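Side-chain contacts in sensor protein (Pseudomonas syringae pv. tomato, PDB 2R8R), which is the N-terminal, P-loop NTPase-type domain of KdpD, a sensor kinase that probably phosphorylates a protein histidine with ATP in two-component signalling: residues Gln25-Gln30 with Leu87-Glu92; Glu73-Asp78 with Trp107-Glu112; Glu130-Gln135 with Arg201-Gln206; Thr140-Arg145 with Ile188-Thr193. All blocks are in the same frame, centred on the assembly; numbering follows the deposited sequence.

Contact 1 of 4, residues Gln25-Gln30 with Leu87-Glu92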
loop_
_atom_site.group_PDB
_atom_site.type_symbol
_atom_site.label_atom_id
_atom_site.label_comp_id
_atom_site.label_asym_id
_atom_site.label_seq_id
_atom_site.Cartn_x
_atom_site.Cartn_y
_atom_site.Cartn_z
ATOM N N GLN A 25 -8.518 0.984 10.205
ATOM C CA GLN A 25 -8.779 1.227 11.639
ATOM C C GLN A 25 -8.217 2.557 12.109
ATOM O O GLN A 25 -8.846 3.249 12.901
ATOM C CB GLN A 25 -8.198 0.118 12.530
ATOM C CG GLN A 25 -8.915 -1.236 12.479
ATOM C CD GLN A 25 -10.323 -1.203 13.109
ATOM O OE1 GLN A 25 -10.869 -0.131 13.415
ATOM N NE2 GLN A 25 -10.901 -2.377 13.312
ATOM N N ALA A 26 -7.039 2.934 11.630
ATOM C CA ALA A 26 -6.476 4.241 11.972
ATOM C C ALA A 26 -7.392 5.334 11.438
ATOM O O ALA A 26 -7.625 6.352 12.087
ATOM C CB ALA A 26 -5.066 4.394 11.425
ATOM N N ALA A 27 -7.922 5.098 10.254
ATOM C CA ALA A 27 -8.777 6.062 9.551
ATOM C C ALA A 27 -10.139 6.274 10.254
ATOM O O ALA A 27 -10.667 7.374 10.291
ATOM C CB ALA A 27 -8.962 5.609 8.123
ATOM N N HIS A 28 -10.676 5.204 10.818
ATOM C CA HIS A 28 -11.896 5.245 11.621
ATOM C C HIS A 28 -11.704 6.013 12.915
ATOM O O HIS A 28 -12.597 6.766 13.329
ATOM C CB HIS A 28 -12.414 3.816 11.887
ATOM C CG HIS A 28 -13.301 3.297 10.798
ATOM N ND1 HIS A 28 -14.612 3.704 10.653
ATOM C CD2 HIS A 28 -13.057 2.453 9.766
ATOM C CE1 HIS A 28 -15.141 3.123 9.592
ATOM N NE2 HIS A 28 -14.225 2.347 9.038
ATOM N N ALA A 29 -10.552 5.856 13.561
ATOM C CA ALA A 29 -10.270 6.665 14.744
ATOM C C ALA A 29 -10.311 8.124 14.350
ATOM O O ALA A 29 -10.965 8.909 15.004
ATOM C CB ALA A 29 -8.927 6.294 15.436
ATOM N N GLN A 30 -9.657 8.493 13.262
ATOM C CA GLN A 30 -9.721 9.870 12.779
ATOM C C GLN A 30 -11.146 10.328 12.439
ATOM O O GLN A 30 -11.531 11.454 12.762
ATOM C CB GLN A 30 -8.824 10.042 11.555
ATOM C CG GLN A 30 -7.328 9.825 11.795
ATOM C CD GLN A 30 -6.728 10.702 12.903
ATOM O OE1 GLN A 30 -6.263 10.182 13.908
ATOM N NE2 GLN A 30 -6.720 12.012 12.708
ATOM N N LEU A 87 -7.807 14.071 5.150
ATOM C CA LEU A 87 -7.015 12.830 5.112
ATOM C C LEU A 87 -7.445 11.989 3.935
ATOM O O LEU A 87 -8.634 11.718 3.766
ATOM C CB LEU A 87 -7.239 12.012 6.376
ATOM C CG LEU A 87 -6.526 10.642 6.545
ATOM C CD1 LEU A 87 -4.988 10.764 6.391
ATOM C CD2 LEU A 87 -6.901 10.012 7.882
ATOM N N VAL A 88 -6.485 11.582 3.100
ATOM C CA VAL A 88 -6.764 10.628 2.001
ATOM C C VAL A 88 -6.056 9.295 2.256
ATOM O O VAL A 88 -4.875 9.251 2.620
ATOM C CB VAL A 88 -6.436 11.197 0.584
ATOM C CG1 VAL A 88 -6.770 10.185 -0.512
ATOM C CG2 VAL A 88 -7.234 12.454 0.342
ATOM N N LEU A 89 -6.822 8.213 2.107
ATOM C CA LEU A 89 -6.293 6.861 2.212
ATOM C C LEU A 89 -5.914 6.324 0.840
ATOM O O LEU A 89 -6.738 6.321 -0.105
ATOM C CB LEU A 89 -7.315 5.925 2.862
ATOM C CG LEU A 89 -7.958 6.487 4.121
ATOM C CD1 LEU A 89 -8.868 5.399 4.691
ATOM C CD2 LEU A 89 -6.905 6.963 5.111
ATOM N N VAL A 90 -4.657 5.909 0.738
ATOM C CA VAL A 90 -4.032 5.502 -0.545
ATOM C C VAL A 90 -3.203 4.213 -0.360
ATOM O O VAL A 90 -2.075 4.262 0.142
ATOM C CB VAL A 90 -3.125 6.614 -1.111
ATOM C CG1 VAL A 90 -2.463 6.170 -2.471
ATOM C CG2 VAL A 90 -3.904 7.945 -1.258
ATOM N N ASP A 91 -3.793 3.064 -0.717
ATOM C CA ASP A 91 -3.069 1.794 -0.748
ATOM C C ASP A 91 -1.960 1.812 -1.787
ATOM O O ASP A 91 -2.068 2.487 -2.802
ATOM C CB ASP A 91 -4.024 0.607 -0.993
ATOM C CG ASP A 91 -4.336 -0.158 0.287
ATOM O OD1 ASP A 91 -3.384 -0.453 1.057
ATOM O OD2 ASP A 91 -5.521 -0.483 0.515
ATOM N N GLU A 92 -0.868 1.116 -1.493
ATOM C CA GLU A 92 0.153 0.796 -2.479
ATOM C C GLU A 92 1.007 1.956 -2.993
ATOM O O GLU A 92 0.882 2.383 -4.143
ATOM C CB GLU A 92 -0.453 -0.049 -3.606
ATOM C CG GLU A 92 -0.891 -1.401 -3.009
ATOM C CD GLU A 92 -1.577 -2.376 -3.964
ATOM O OE1 GLU A 92 -1.561 -2.153 -5.217
ATOM O OE2 GLU A 92 -2.123 -3.385 -3.420
#

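Contact 2 of 4, residues Glu73-Asp78 with Trp107-Glu112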
loop_
_atom_site.group_PDB
_atom_site.type_symbol
_atom_site.label_atom_id
_atom_site.label_comp_id
_atom_site.label_asym_id
_atom_site.label_seq_id
_atom_site.Cartn_x
_atom_site.Cartn_y
_atom_site.Cartn_z
ATOM N N GLU A 73 -7.872 0.737 -12.906
ATOM C CA GLU A 73 -8.494 1.684 -11.959
ATOM C C GLU A 73 -7.392 2.537 -11.345
ATOM O O GLU A 73 -6.347 2.018 -10.965
ATOM C CB GLU A 73 -9.219 0.955 -10.826
ATOM C CG GLU A 73 -10.291 -0.042 -11.241
ATOM C CD GLU A 73 -10.670 -0.959 -10.100
ATOM O OE1 GLU A 73 -9.759 -1.414 -9.361
ATOM O OE2 GLU A 73 -11.885 -1.219 -9.899
ATOM N N GLU A 74 -7.601 3.847 -11.290
ATOM C CA GLU A 74 -6.715 4.737 -10.568
ATOM C C GLU A 74 -7.528 5.625 -9.658
ATOM O O GLU A 74 -8.690 5.919 -9.921
ATOM C CB GLU A 74 -5.961 5.698 -11.510
ATOM C CG GLU A 74 -4.642 5.266 -12.077
ATOM C CD GLU A 74 -3.813 4.439 -11.168
ATOM O OE1 GLU A 74 -3.742 4.771 -9.969
ATOM O OE2 GLU A 74 -3.203 3.475 -11.669
HETATM N N MSE A 75 -6.857 6.075 -8.607
HETATM C CA MSE A 75 -7.300 7.148 -7.787
HETATM C C MSE A 75 -7.608 8.387 -8.654
HETATM O O MSE A 75 -6.844 8.742 -9.598
HETATM C CB MSE A 75 -6.200 7.461 -6.810
HETATM C CG MSE A 75 -6.506 8.516 -5.863
HETATM SE SE MSE A 75 -4.941 8.955 -4.803
HETATM C CE MSE A 75 -3.763 9.494 -6.162
ATOM N N ASP A 76 -8.746 9.005 -8.345
ATOM C CA ASP A 76 -9.150 10.217 -9.003
ATOM C C ASP A 76 -8.514 11.414 -8.311
ATOM O O ASP A 76 -9.140 12.114 -7.544
ATOM C CB ASP A 76 -10.661 10.319 -9.029
ATOM C CG ASP A 76 -11.152 11.411 -9.928
ATOM O OD1 ASP A 76 -10.342 12.180 -10.479
ATOM O OD2 ASP A 76 -12.369 11.481 -10.110
ATOM N N LEU A 77 -7.253 11.645 -8.635
ATOM C CA LEU A 77 -6.432 12.672 -8.026
ATOM C C LEU A 77 -7.054 14.077 -8.156
ATOM O O LEU A 77 -7.099 14.850 -7.189
ATOM C CB LEU A 77 -5.052 12.640 -8.692
ATOM C CG LEU A 77 -3.955 13.606 -8.213
ATOM C CD1 LEU A 77 -3.672 13.436 -6.700
ATOM C CD2 LEU A 77 -2.664 13.405 -9.080
ATOM N N ASP A 78 -7.509 14.383 -9.365
ATOM C CA ASP A 78 -8.139 15.646 -9.688
ATOM C C ASP A 78 -9.358 15.895 -8.824
ATOM O O ASP A 78 -9.514 16.952 -8.330
ATOM C CB ASP A 78 -8.586 15.671 -11.159
ATOM C CG ASP A 78 -7.435 15.850 -12.122
ATOM O OD1 ASP A 78 -6.295 15.555 -11.719
ATOM O OD2 ASP A 78 -7.669 16.284 -13.287
ATOM N N TRP A 107 3.244 7.449 -5.863
ATOM C CA TRP A 107 3.932 8.268 -4.875
ATOM C C TRP A 107 3.931 9.753 -5.255
ATOM O O TRP A 107 3.789 10.583 -4.384
ATOM C CB TRP A 107 5.334 7.755 -4.512
ATOM C CG TRP A 107 6.448 7.844 -5.546
ATOM C CD1 TRP A 107 6.962 6.810 -6.269
ATOM C CD2 TRP A 107 7.227 9.003 -5.898
ATOM N NE1 TRP A 107 7.999 7.251 -7.061
ATOM C CE2 TRP A 107 8.168 8.594 -6.873
ATOM C CE3 TRP A 107 7.214 10.346 -5.494
ATOM C CZ2 TRP A 107 9.084 9.481 -7.453
ATOM C CZ3 TRP A 107 8.120 11.226 -6.070
ATOM C CH2 TRP A 107 9.034 10.790 -7.040
ATOM N N GLN A 108 4.018 10.067 -6.549
ATOM C CA GLN A 108 3.886 11.456 -7.021
ATOM C C GLN A 108 2.496 12.026 -6.829
ATOM O O GLN A 108 2.357 13.200 -6.530
ATOM C CB GLN A 108 4.237 11.569 -8.500
ATOM C CG GLN A 108 5.643 11.272 -8.817
ATOM C CD GLN A 108 5.867 11.189 -10.313
ATOM O OE1 GLN A 108 5.961 10.100 -10.843
ATOM N NE2 GLN A 108 5.906 12.354 -11.008
ATOM N N ASP A 109 1.470 11.216 -7.055
ATOM C CA ASP A 109 0.104 11.578 -6.719
ATOM C C ASP A 109 -0.009 11.994 -5.249
ATOM O O ASP A 109 -0.607 13.003 -4.908
ATOM C CB ASP A 109 -0.851 10.394 -6.921
ATOM C CG ASP A 109 -1.037 9.973 -8.397
ATOM O OD1 ASP A 109 -0.501 10.626 -9.346
ATOM O OD2 ASP A 109 -1.763 8.971 -8.579
ATOM N N ILE A 110 0.574 11.173 -4.384
ATOM C CA ILE A 110 0.648 11.425 -2.968
ATOM C C ILE A 110 1.400 12.708 -2.636
ATOM O O ILE A 110 0.947 13.493 -1.813
ATOM C CB ILE A 110 1.277 10.196 -2.217
ATOM C CG1 ILE A 110 0.257 9.045 -2.201
ATOM C CG2 ILE A 110 1.711 10.604 -0.846
ATOM C CD1 ILE A 110 0.796 7.673 -1.846
ATOM N N GLN A 111 2.541 12.937 -3.263
ATOM C CA GLN A 111 3.291 14.149 -2.959
ATOM C C GLN A 111 2.431 15.359 -3.289
ATOM O O GLN A 111 2.455 16.318 -2.564
ATOM C CB GLN A 111 4.660 14.232 -3.699
ATOM C CG GLN A 111 5.735 13.187 -3.381
ATOM C CD GLN A 111 6.122 13.129 -1.923
ATOM O OE1 GLN A 111 6.346 14.159 -1.286
ATOM N NE2 GLN A 111 6.232 11.910 -1.380
ATOM N N GLU A 112 1.670 15.295 -4.378
ATOM C CA GLU A 112 0.787 16.393 -4.797
ATOM C C GLU A 112 -0.334 16.696 -3.812
ATOM O O GLU A 112 -0.659 17.849 -3.574
ATOM C CB GLU A 112 0.150 16.141 -6.181
ATOM C CG GLU A 112 -0.400 17.410 -6.784
ATOM C CD GLU A 112 -0.957 17.281 -8.175
ATOM O OE1 GLU A 112 -1.256 16.155 -8.620
ATOM O OE2 GLU A 112 -1.114 18.353 -8.832
HETATM O O HOH W 1 -3.157 6.572 -8.101
HETATM O O HOH W 2 -4.076 8.963 -10.024
#

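Contact 3 of 4, residues Glu130-Gln135 with Arg201-Gln206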
loop_
_atom_site.group_PDB
_atom_site.type_symbol
_atom_site.label_atom_id
_atom_site.label_comp_id
_atom_site.label_asym_id
_atom_site.label_seq_id
_atom_site.Cartn_x
_atom_site.Cartn_y
_atom_site.Cartn_z
ATOM N N GLU A 130 13.845 0.660 -3.447
ATOM C CA GLU A 130 14.942 0.590 -4.429
ATOM C C GLU A 130 16.220 -0.094 -3.928
ATOM O O GLU A 130 16.731 -1.012 -4.567
ATOM C CB GLU A 130 15.298 1.994 -4.936
ATOM C CG GLU A 130 14.706 2.334 -6.282
ATOM C CD GLU A 130 14.882 3.806 -6.653
ATOM O OE1 GLU A 130 15.744 4.512 -6.074
ATOM O OE2 GLU A 130 14.128 4.261 -7.528
ATOM N N SER A 131 16.711 0.365 -2.773
ATOM C CA SER A 131 17.915 -0.184 -2.131
ATOM C C SER A 131 17.892 -1.699 -1.905
ATOM O O SER A 131 18.947 -2.319 -1.799
ATOM C CB SER A 131 18.117 0.489 -0.783
ATOM O OG SER A 131 17.003 0.229 0.062
ATOM N N LEU A 132 16.688 -2.275 -1.829
ATOM C CA LEU A 132 16.460 -3.695 -1.514
ATOM C C LEU A 132 16.082 -4.560 -2.747
ATOM O O LEU A 132 15.842 -5.760 -2.586
ATOM C CB LEU A 132 15.330 -3.792 -0.449
ATOM C CG LEU A 132 15.606 -3.194 0.949
ATOM C CD1 LEU A 132 14.425 -3.365 1.932
ATOM C CD2 LEU A 132 16.904 -3.797 1.558
ATOM N N ASN A 133 16.016 -3.976 -3.952
ATOM C CA ASN A 133 15.494 -4.696 -5.154
ATOM C C ASN A 133 16.268 -5.993 -5.452
ATOM O O ASN A 133 15.662 -7.056 -5.630
ATOM C CB ASN A 133 15.512 -3.784 -6.408
ATOM C CG ASN A 133 14.654 -4.330 -7.580
ATOM O OD1 ASN A 133 15.177 -4.920 -8.555
ATOM N ND2 ASN A 133 13.342 -4.107 -7.502
ATOM N N ASP A 134 17.601 -5.860 -5.498
ATOM C CA ASP A 134 18.546 -6.954 -5.734
ATOM C C ASP A 134 18.600 -7.974 -4.591
ATOM O O ASP A 134 18.653 -9.164 -4.836
ATOM C CB ASP A 134 19.947 -6.396 -6.000
ATOM C CG ASP A 134 20.014 -5.558 -7.288
ATOM O OD1 ASP A 134 18.981 -5.477 -8.000
ATOM O OD2 ASP A 134 21.094 -4.980 -7.599
ATOM N N GLN A 135 18.590 -7.520 -3.347
ATOM C CA GLN A 135 18.476 -8.443 -2.214
ATOM C C GLN A 135 17.192 -9.269 -2.329
ATOM O O GLN A 135 17.242 -10.489 -2.237
ATOM C CB GLN A 135 18.544 -7.684 -0.888
ATOM C CG GLN A 135 18.778 -8.571 0.336
ATOM C CD GLN A 135 18.848 -7.760 1.632
ATOM O OE1 GLN A 135 18.804 -6.530 1.601
ATOM N NE2 GLN A 135 18.960 -8.446 2.768
ATOM N N ARG A 201 10.637 -10.149 6.585
ATOM C CA ARG A 201 10.255 -9.636 7.889
ATOM C C ARG A 201 11.418 -8.920 8.572
ATOM O O ARG A 201 11.238 -7.881 9.162
ATOM C CB ARG A 201 9.751 -10.767 8.773
ATOM C CG ARG A 201 9.410 -10.336 10.207
ATOM C CD ARG A 201 8.985 -11.496 11.017
ATOM N NE ARG A 201 8.275 -11.098 12.230
ATOM C CZ ARG A 201 7.914 -11.940 13.196
ATOM N NH1 ARG A 201 8.173 -13.248 13.121
ATOM N NH2 ARG A 201 7.244 -11.481 14.224
ATOM N N GLU A 202 12.614 -9.495 8.488
ATOM C CA GLU A 202 13.821 -8.860 8.987
ATOM C C GLU A 202 14.127 -7.572 8.233
ATOM O O GLU A 202 14.522 -6.591 8.833
ATOM C CB GLU A 202 14.977 -9.845 8.898
ATOM C CG GLU A 202 16.359 -9.263 9.190
ATOM C CD GLU A 202 17.448 -10.327 9.126
ATOM O OE1 GLU A 202 17.915 -10.776 10.188
ATOM O OE2 GLU A 202 17.810 -10.754 8.010
HETATM N N MSE A 203 13.934 -7.567 6.923
HETATM C CA MSE A 203 14.089 -6.344 6.131
HETATM C C MSE A 203 13.136 -5.238 6.567
HETATM O O MSE A 203 13.536 -4.096 6.723
HETATM C CB MSE A 203 13.874 -6.628 4.628
HETATM C CG MSE A 203 15.088 -7.264 3.968
HETATM SE SE MSE A 203 14.874 -7.611 2.074
HETATM C CE MSE A 203 15.032 -9.543 2.044
ATOM N N ALA A 204 11.868 -5.584 6.743
ATOM C CA ALA A 204 10.866 -4.614 7.197
ATOM C C ALA A 204 11.285 -4.047 8.563
ATOM O O ALA A 204 11.209 -2.845 8.801
ATOM C CB ALA A 204 9.458 -5.283 7.267
HETATM N N MSE A 205 11.725 -4.917 9.463
HETATM C CA MSE A 205 12.141 -4.463 10.793
HETATM C C MSE A 205 13.383 -3.593 10.739
HETATM O O MSE A 205 13.445 -2.570 11.397
HETATM C CB MSE A 205 12.364 -5.640 11.733
HETATM C CG MSE A 205 11.068 -6.117 12.338
HETATM SE SE MSE A 205 11.356 -7.636 13.447
HETATM C CE MSE A 205 9.524 -8.025 14.117
ATOM N N GLN A 206 14.377 -4.011 9.962
ATOM C CA GLN A 206 15.585 -3.222 9.782
ATOM C C GLN A 206 15.246 -1.877 9.136
ATOM O O GLN A 206 15.755 -0.846 9.545
ATOM C CB GLN A 206 16.578 -3.980 8.927
ATOM C CG GLN A 206 17.276 -5.156 9.623
ATOM C CD GLN A 206 18.108 -5.995 8.631
ATOM O OE1 GLN A 206 17.914 -5.913 7.400
ATOM N NE2 GLN A 206 19.018 -6.822 9.165
HETATM O O HOH W 3 17.991 -7.744 5.749
#

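Contact 4 of 4, residues Thr140-Arg145 with Ile188-Thr193. With SO4 (sulfate ion), chain E.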
loop_
_atom_site.group_PDB
_atom_site.type_symbol
_atom_site.label_atom_id
_atom_site.label_comp_id
_atom_site.label_asym_id
_atom_site.label_seq_id
_atom_site.Cartn_x
_atom_site.Cartn_y
_atom_site.Cartn_z
ATOM N N THR A 140 14.217 -14.287 -3.383
ATOM C CA THR A 140 12.968 -14.882 -3.860
ATOM C C THR A 140 13.011 -15.423 -5.287
ATOM O O THR A 140 12.139 -16.209 -5.665
ATOM C CB THR A 140 11.788 -13.860 -3.792
ATOM O OG1 THR A 140 12.043 -12.790 -4.701
ATOM C CG2 THR A 140 11.591 -13.301 -2.383
ATOM N N GLY A 141 13.993 -14.992 -6.078
ATOM C CA GLY A 141 14.028 -15.250 -7.518
ATOM C C GLY A 141 12.953 -14.517 -8.328
ATOM O O GLY A 141 12.856 -14.711 -9.546
ATOM N N VAL A 142 12.145 -13.673 -7.666
ATOM C CA VAL A 142 11.108 -12.888 -8.348
ATOM C C VAL A 142 11.583 -11.432 -8.485
ATOM O O VAL A 142 12.075 -10.822 -7.520
ATOM C CB VAL A 142 9.703 -12.959 -7.637
ATOM C CG1 VAL A 142 8.609 -12.262 -8.486
ATOM C CG2 VAL A 142 9.287 -14.394 -7.358
ATOM N N GLN A 143 11.441 -10.910 -9.707
ATOM C CA GLN A 143 11.719 -9.518 -10.067
ATOM C C GLN A 143 10.734 -8.525 -9.414
ATOM O O GLN A 143 9.527 -8.677 -9.541
ATOM C CB GLN A 143 11.578 -9.398 -11.583
ATOM C CG GLN A 143 11.919 -8.060 -12.164
ATOM C CD GLN A 143 13.257 -8.070 -12.891
ATOM O OE1 GLN A 143 13.352 -8.480 -14.071
ATOM N NE2 GLN A 143 14.307 -7.621 -12.189
ATOM N N VAL A 144 11.226 -7.502 -8.724
ATOM C CA VAL A 144 10.320 -6.441 -8.257
ATOM C C VAL A 144 10.293 -5.324 -9.286
ATOM O O VAL A 144 11.255 -4.579 -9.423
ATOM C CB VAL A 144 10.696 -5.915 -6.855
ATOM C CG1 VAL A 144 9.638 -4.870 -6.357
ATOM C CG2 VAL A 144 10.825 -7.094 -5.888
ATOM N N ARG A 145 9.181 -5.217 -10.004
ATOM C CA ARG A 145 9.038 -4.251 -11.085
ATOM C C ARG A 145 8.515 -2.864 -10.666
ATOM O O ARG A 145 8.843 -1.877 -11.310
ATOM C CB ARG A 145 8.115 -4.817 -12.165
ATOM C CG ARG A 145 8.726 -5.985 -12.895
ATOM C CD ARG A 145 7.698 -6.733 -13.705
ATOM N NE ARG A 145 8.199 -8.059 -14.024
ATOM C CZ ARG A 145 9.093 -8.324 -14.964
ATOM N NH1 ARG A 145 9.602 -7.367 -15.711
ATOM N NH2 ARG A 145 9.476 -9.569 -15.153
ATOM N N ILE A 188 3.911 -16.801 -6.828
ATOM C CA ILE A 188 3.436 -16.844 -5.434
ATOM C C ILE A 188 4.104 -18.002 -4.687
ATOM O O ILE A 188 4.598 -17.824 -3.585
ATOM C CB ILE A 188 1.881 -16.977 -5.374
ATOM C CG1 ILE A 188 1.219 -15.712 -5.979
ATOM C CG2 ILE A 188 1.405 -17.202 -3.939
ATOM C CD1 ILE A 188 -0.287 -15.793 -6.205
ATOM N N ASP A 189 4.149 -19.185 -5.299
ATOM C CA ASP A 189 4.818 -20.329 -4.663
ATOM C C ASP A 189 6.296 -20.054 -4.417
ATOM O O ASP A 189 6.826 -20.449 -3.393
ATOM C CB ASP A 189 4.593 -21.635 -5.445
ATOM C CG ASP A 189 3.134 -22.125 -5.362
ATOM O OD1 ASP A 189 2.252 -21.360 -4.882
ATOM O OD2 ASP A 189 2.847 -23.267 -5.793
ATOM N N ALA A 190 6.944 -19.344 -5.340
ATOM C CA ALA A 190 8.382 -19.013 -5.230
ATOM C C ALA A 190 8.627 -17.957 -4.145
ATOM O O ALA A 190 9.673 -17.915 -3.519
ATOM C CB ALA A 190 8.964 -18.561 -6.616
ATOM N N PHE A 191 7.635 -17.140 -3.885
ATOM C CA PHE A 191 7.768 -16.029 -2.951
ATOM C C PHE A 191 7.465 -16.397 -1.505
ATOM O O PHE A 191 8.232 -16.098 -0.583
ATOM C CB PHE A 191 6.789 -14.951 -3.386
ATOM C CG PHE A 191 6.977 -13.643 -2.672
ATOM C CD1 PHE A 191 7.880 -12.705 -3.150
ATOM C CD2 PHE A 191 6.237 -13.356 -1.524
ATOM C CE1 PHE A 191 8.075 -11.513 -2.481
ATOM C CE2 PHE A 191 6.401 -12.152 -0.857
ATOM C CZ PHE A 191 7.328 -11.225 -1.340
ATOM N N PHE A 192 6.299 -16.991 -1.319
ATOM C CA PHE A 192 5.770 -17.314 -0.002
ATOM C C PHE A 192 6.306 -18.642 0.445
ATOM O O PHE A 192 5.651 -19.682 0.289
ATOM C CB PHE A 192 4.238 -17.365 -0.011
ATOM C CG PHE A 192 3.617 -16.038 -0.096
ATOM C CD1 PHE A 192 3.259 -15.358 1.041
ATOM C CD2 PHE A 192 3.395 -15.443 -1.325
ATOM C CE1 PHE A 192 2.674 -14.092 0.964
ATOM C CE2 PHE A 192 2.816 -14.168 -1.392
ATOM C CZ PHE A 192 2.475 -13.506 -0.222
ATOM N N THR A 193 7.522 -18.585 0.969
ATOM C CA THR A 193 8.101 -19.659 1.730
ATOM C C THR A 193 8.495 -19.115 3.096
ATOM O O THR A 193 8.555 -17.912 3.322
ATOM C CB THR A 193 9.329 -20.284 0.993
ATOM O OG1 THR A 193 10.384 -19.323 0.943
ATOM C CG2 THR A 193 8.944 -20.741 -0.433
HETATM S S SO4 E . 9.762 -12.388 -13.052
HETATM O O1 SO4 E . 8.953 -13.342 -13.793
HETATM O O2 SO4 E . 10.424 -12.983 -11.904
HETATM O O3 SO4 E . 10.853 -11.860 -13.899
HETATM O O4 SO4 E . 8.809 -11.384 -12.598
#

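Contact 1 of 4, residues Gln25-Gln30 with Leu87-Glu92
Asp91 OD1 is held by the hydroxyls of Thr20 and Thr123, just past the strand whose Leu87 and Leu89 pack against Gln30 and Ala27 of helix 19-32. The tight point is Ala27, whose CB lies 3.4 Å from Leu89 CD1, closer than usual van der Waals contact. Leu89 CD2 reaches the same methyl at 3.9 Å, so the leucine fork meets the helix with both branches; a CG anti to the carbonyl carbon (chi1 -47°) turns the fork toward Ala27. One turn further along the helix, Gln30 uses only its aliphatic part here: CG lies 3.9 Å from Leu87 CD2, and the two side chains cross at about a right angle. Met23 and Leu24 extend the apolar cover of Leu89 along the helix. A hydrophobic strand followed directly by Asp91 and Glu92, the aspartate bound to Thr20 at the start of the packed helix, is consistent with a Walker B strand beside the Walker A helix of a P-loop NTPase.

Contact 2 of 4, residues Glu73-Asp78 with Trp107-Glu112
Helix 106-115 is the crossover of a beta-alpha-beta unit, connecting the neighbouring parallel strands 87-90 and 119-125, and the N-terminal end of helix 77-83 packs on it. Met75 and Leu77, flanking the N-cap residue Asp76, whose OD1 accepts from Ala79 N, meet Asp109 and Glu112. Leu77 projects its isobutyl fork toward the carboxylates, with CG anti to its own backbone N (chi1 -178°). CD2 sits 3.5 Å from Asp109 OD1, while CD1 lies 3.6 Å from the backbone Asp109 O. The extended chain of Glu112 brings OE1 next to CD2, at a distance too short to be trusted. The selenomethionine Met75 slides past Asp109 in the opposite direction, though the detail of its methyl contact is uncertain.

Water carries the polar part of the contact. Asp109 OD2 is 2.8 Å from water 1, which also bonds to Glu74 OE1, and 2.7 Å from water 2, which reaches the backbone Met75 O. Water 1 thus sits between two carboxylates whose oxygens, Glu74 OE1 and Asp109 OD2, stand 4.8 Å apart. Their like charges are probably eased by Arg106, in a salt bridge with Glu74, and by His103 ND1, hydrogen-bonded to Asp109 OD1. The contact thus seats one helix against the next in the layered alpha/beta fold of a P-loop NTPase.

Contact 3 of 4, residues Glu130-Gln135 with Arg201-Gln206
The CA atoms of Leu132 and Met203 lie 8.4 Å apart where the chain entering helix 133-140 faces helix 194-209. Selenomethionine Met203 makes every direct side-chain contact across the segments. Its CG is anti to the carbonyl carbon (chi1 -79°), and SE faces the amide carbon and oxygen of Gln135, 4.0 Å from Gln135 CD. The bend at the last torsion lays CE alongside the amide, nearest Gln135 NE2 at 4.1 Å. Gln135 comes from the opposite direction with its chain extended. Nearer the helix backbone, Leu132 CD1 rests 4.3 Å from Met203 CB, and Val136 and Ile139 also touch the selenomethionine. On the solvent side, a water joins the exposed Gln135 and Gln206, accepting from Gln135 NE2 at 3.2 Å and donating to Gln206 OE1 at a doubtfully short distance. Ala204 meanwhile touches Leu161 of strand 158-161. The start of helix 133-140 and the turn before it thus pack on helix 194-209, through Met203 and a water at the exposed edge, flanking the parallel sheet of an alpha/beta P-loop NTPase fold.

Contact 4 of 4, residues Thr140-Arg145 with Ile188-Thr193
Thr140 lies side by side with Phe191, both side chains pointing the same way. From its CB, 4.1 Å from Phe191 CD1, the threonine divides. CG2 approaches the ring obliquely, 3.8 Å from Phe191 CD1 and almost as near to CE1. The OG1 branch turns back over its own chain, placed between the backbone N and the carbonyl carbon (chi1 65°), and accepts from Val142 N at 3.1 Å with an N-H...O angle of 160°, forming an ST turn. The same hydroxyl is hydrogen-bonded to Val136 O one helical turn earlier, so it is gripped from two directions as helix 133-140 ends. Gly141, with positive phi, breaks the helix and turns the chain, and Val142 faces helix 185-191, its CG2 lying 4.2 Å from Ala190 CB.

Beyond the valine, the chain meets a sulfate ion. Gln143 N points almost straight at O2 of the sulfate, 3.2 Å away at 175°. Arg145 NH2 lies 3.0 Å from O3 of the ion and makes a weak hydrogen bond to O4, while Gln143 CG covers one face of the guanidinium. The chemistry therefore changes along one short chain: apolar packing and a twice-bonded hydroxyl fix the helix end, whereas the backbone N-H of Gln143 and the arginine hold an anion by one straight bond and one weak one. The ion probably came from the crystallisation liquor, so no physiological site is implied.

Contacts 1 and 2 are buried; contacts 3 and 4 are partly buried, contact 3 with an exposed glutamine. The first two share the surroundings of strand 87-90: its Leu87 and Leu89 serve contact 1, while Val90 touches both Met75 and Ile110 of contact 2. Contact 1 is wholly apolar across its segments, whereas contact 2 buries carboxylates and meets their needs with water, arginine and histidine. Contacts 3 and 4 lie on one side of the chain's centre, about 14 Å apart between centres, and join the two ends of helix 133-140 to the successive helices 194-209 and 185-191; Asn133 ND2 probably bonds to Val144 O between them. Water bridges contact 3, and contact 4 borders a bound anion.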